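Local structure of adenosine monophosphate-protein transferase (Pyrococcus horikoshii, 2D16) at residues F45-N50 and F83-K88. The protein is of unknown function but belongs to the adenosine-specific kinase family and may transfer adenosine monophosphate to proteins. Numbering follows the deposited sequence.
Sequences FGIAMN and FVILMK
The F83 ring meets M49 obliquely, with the methyl CE beside it. The closer touch is made lower down, where M49 CG rests 3.7 Å from F83 CB. With chi1 at -170°, M49 sends CG opposite its own N, which lays the extended chain across the base of F83. The second ring, F45, turns away from the partner strand. Its CB stays behind and packs on M87 CB at 3.6 Å, while its side chain reaches A33 and L36 of helix 25-39. F83 and M87 also lead away and touch helix 92-100, at I99 and at P92 and V95 respectively.

I47 and I85 lie between these end pairs and run alongside each other in the same direction. Their CG1 atoms are 3.8 Å apart. All three facing pairs are antiparallel non-hydrogen-bonded pairs on one face of the sheet.

Two hydrogen-bonded pairs alternate with them. G46 N gives a bond of 2.9 Å to L86 O, and L86 N returns one to G46 O. A48 N bonds to V84 O, and V84 N to A48 O at 2.7 Å. The bonds are fairly straight, with N-H...O angles of 156° to 168°. CA-H...O contacts add to them, such as I47 CA to V84 O at 3.2 Å.

A48, V84 and L86 point to the other face, where they touch helix 64-77. Backbone bonds to N62, T60 and R58 join 45-50 to strand 56-61 on its far edge. Strand 16-22 flanks 83-88. The contact is thus an antiparallel ladder inside a five-stranded antiparallel sheet, in which 44-51 and 82-88 lie between strands 56-61 and 16-22. Helices cover both faces, making a three-layer alpha-beta-alpha sandwich around the sheet.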
ATOM      1  N   PHE A  45      -7.794   5.638  41.969  1.00 22.79           N
ATOM      2  CA  PHE A  45      -7.160   6.279  43.103  1.00 22.06           C
ATOM      3  C   PHE A  45      -8.049   7.165  43.951  1.00 22.49           C
ATOM      4  O   PHE A  45      -9.188   7.487  43.599  1.00 23.10           O
ATOM      5  CB  PHE A  45      -6.008   7.141  42.587  1.00 22.27           C
ATOM      6  CG  PHE A  45      -6.468   8.343  41.802  1.00 22.71           C
ATOM      7  CD1 PHE A  45      -6.669   9.570  42.433  1.00 22.77           C
ATOM      8  CD2 PHE A  45      -6.762   8.233  40.445  1.00 23.45           C
ATOM      9  CE1 PHE A  45      -7.155  10.668  41.726  1.00 23.60           C
ATOM     10  CE2 PHE A  45      -7.252   9.330  39.726  1.00 23.58           C
ATOM     11  CZ  PHE A  45      -7.450  10.548  40.369  1.00 23.55           C
ATOM     12  N   GLY A  46      -7.474   7.567  45.076  1.00 21.44           N
ATOM     13  CA  GLY A  46      -8.121   8.471  45.996  1.00 20.06           C
ATOM     14  C   GLY A  46      -7.053   9.491  46.350  1.00 21.31           C
ATOM     15  O   GLY A  46      -5.881   9.134  46.491  1.00 19.70           O
ATOM     16  N   ILE A  47      -7.431  10.761  46.444  1.00 19.96           N
ATOM     17  CA  ILE A  47      -6.482  11.798  46.826  1.00 20.53           C
ATOM     18  C   ILE A  47      -7.162  12.719  47.833  1.00 20.63           C
ATOM     19  O   ILE A  47      -8.331  13.084  47.672  1.00 20.50           O
ATOM     20  CB  ILE A  47      -5.979  12.628  45.605  1.00 19.72           C
ATOM     21  CG1 ILE A  47      -4.986  13.698  46.082  1.00 19.85           C
ATOM     22  CG2 ILE A  47      -7.145  13.281  44.870  1.00 19.66           C
ATOM     23  CD1 ILE A  47      -4.370  14.520  44.958  1.00 20.23           C
ATOM     24  N   ALA A  48      -6.436  13.052  48.893  1.00 19.58           N
ATOM     25  CA  ALA A  48      -6.948  13.934  49.930  1.00 19.66           C
ATOM     26  C   ALA A  48      -5.881  14.982  50.214  1.00 20.40           C
ATOM     27  O   ALA A  48      -4.686  14.701  50.131  1.00 20.36           O
ATOM     28  CB  ALA A  48      -7.262  13.141  51.188  1.00 19.48           C
ATOM     29  N   MET A  49      -6.313  16.192  50.541  1.00 18.91           N
ATOM     30  CA  MET A  49      -5.380  17.272  50.810  1.00 20.15           C
ATOM     31  C   MET A  49      -5.940  18.156  51.911  1.00 21.11           C
ATOM     32  O   MET A  49      -7.130  18.485  51.911  1.00 22.19           O
ATOM     33  CB  MET A  49      -5.152  18.080  49.535  1.00 19.76           C
ATOM     34  CG  MET A  49      -4.022  19.084  49.623  1.00 19.46           C
ATOM     35  SD  MET A  49      -3.595  19.676  47.977  1.00 20.87           S
ATOM     36  CE  MET A  49      -2.244  20.827  48.375  1.00 21.03           C
ATOM     37  N   ASN A  50      -5.077  18.536  52.846  1.00 20.61           N
ATOM     38  CA  ASN A  50      -5.493  19.350  53.981  1.00 21.42           C
ATOM     39  C   ASN A  50      -5.474  20.850  53.747  1.00 22.47           C
ATOM     40  O   ASN A  50      -4.498  21.406  53.245  1.00 21.80           O
ATOM     41  CB  ASN A  50      -4.634  19.019  55.204  1.00 21.42           C
ATOM     42  CG  ASN A  50      -4.706  17.556  55.579  1.00 22.64           C
ATOM     43  OD1 ASN A  50      -5.753  16.927  55.446  1.00 22.56           O
ATOM     44  ND2 ASN A  50      -3.591  17.006  56.057  1.00 21.19           N
ATOM     45  N   PHE A  83      -0.748  16.408  50.992  1.00 19.08           N
ATOM     46  CA  PHE A  83      -1.705  15.638  50.217  1.00 19.80           C
ATOM     47  C   PHE A  83      -1.308  14.172  50.234  1.00 19.77           C
ATOM     48  O   PHE A  83      -0.123  13.830  50.317  1.00 19.19           O
ATOM     49  CB  PHE A  83      -1.840  16.177  48.776  1.00 19.99           C
ATOM     50  CG  PHE A  83      -0.580  16.101  47.945  1.00 19.05           C
ATOM     51  CD1 PHE A  83      -0.258  14.943  47.240  1.00 20.02           C
ATOM     52  CD2 PHE A  83       0.249  17.213  47.821  1.00 19.15           C
ATOM     53  CE1 PHE A  83       0.873  14.892  46.415  1.00 19.94           C
ATOM     54  CE2 PHE A  83       1.383  17.174  47.000  1.00 18.54           C
ATOM     55  CZ  PHE A  83       1.695  16.012  46.294  1.00 19.49           C
ATOM     56  N   VAL A  84      -2.320  13.312  50.204  1.00 19.80           N
ATOM     57  CA  VAL A  84      -2.114  11.873  50.228  1.00 19.94           C
ATOM     58  C   VAL A  84      -2.810  11.216  49.046  1.00 20.94           C
ATOM     59  O   VAL A  84      -3.990  11.465  48.791  1.00 20.73           O
ATOM     60  CB  VAL A  84      -2.684  11.238  51.522  1.00 20.72           C
ATOM     61  CG1 VAL A  84      -2.514   9.719  51.472  1.00 21.37           C
ATOM     62  CG2 VAL A  84      -1.991  11.817  52.747  1.00 21.20           C
ATOM     63  N   ILE A  85      -2.074  10.371  48.333  1.00 19.26           N
ATOM     64  CA  ILE A  85      -2.622   9.658  47.193  1.00 20.73           C
ATOM     65  C   ILE A  85      -2.501   8.157  47.424  1.00 20.40           C
ATOM     66  O   ILE A  85      -1.451   7.674  47.835  1.00 20.93           O
ATOM     67  CB  ILE A  85      -1.856   9.977  45.887  1.00 20.13           C
ATOM     68  CG1 ILE A  85      -1.914  11.478  45.593  1.00 18.69           C
ATOM     69  CG2 ILE A  85      -2.452   9.178  44.729  1.00 20.40           C
ATOM     70  CD1 ILE A  85      -0.975  11.907  44.482  1.00 19.13           C
ATOM     71  N   LEU A  86      -3.589   7.436  47.180  1.00 20.66           N
ATOM     72  CA  LEU A  86      -3.590   5.981  47.293  1.00 21.63           C
ATOM     73  C   LEU A  86      -4.102   5.524  45.938  1.00 20.86           C
ATOM     74  O   LEU A  86      -5.187   5.919  45.516  1.00 20.86           O
ATOM     75  CB  LEU A  86      -4.520   5.506  48.418  1.00 22.74           C
ATOM     76  CG  LEU A  86      -4.043   5.784  49.848  1.00 22.95           C
ATOM     77  CD1 LEU A  86      -5.092   5.312  50.841  1.00 25.78           C
ATOM     78  CD2 LEU A  86      -2.719   5.070  50.096  1.00 23.82           C
ATOM     79  N   MET A  87      -3.319   4.707  45.245  1.00 21.40           N
ATOM     80  CA  MET A  87      -3.708   4.267  43.914  1.00 22.25           C
ATOM     81  C   MET A  87      -3.387   2.811  43.608  1.00 23.55           C
ATOM     82  O   MET A  87      -2.609   2.158  44.308  1.00 22.82           O
ATOM     83  CB  MET A  87      -3.004   5.135  42.869  1.00 23.83           C
ATOM     84  CG  MET A  87      -1.487   4.912  42.853  1.00 23.61           C
ATOM     85  SD  MET A  87      -0.592   5.922  41.648  1.00 23.42           S
ATOM     86  CE  MET A  87       0.953   5.016  41.530  1.00 22.98           C
ATOM     87  N   LYS A  88      -4.006   2.323  42.539  1.00 24.05           N
ATOM     88  CA  LYS A  88      -3.790   0.975  42.043  1.00 23.77           C
ATOM     89  C   LYS A  88      -3.904   1.048  40.521  1.00 23.53           C
ATOM     90  O   LYS A  88      -4.386   2.047  39.978  1.00 23.53           O
ATOM     91  CB  LYS A  88      -4.818  -0.000  42.630  1.00 25.37           C
ATOM     92  CG  LYS A  88      -6.266   0.330  42.331  1.00 27.10           C
ATOM     93  CD  LYS A  88      -7.183  -0.710  42.976  1.00 30.77           C
ATOM     94  CE  LYS A  88      -8.648  -0.450  42.654  1.00 33.03           C
ATOM     95  NZ  LYS A  88      -9.532  -1.495  43.255  1.00 34.86           N
TER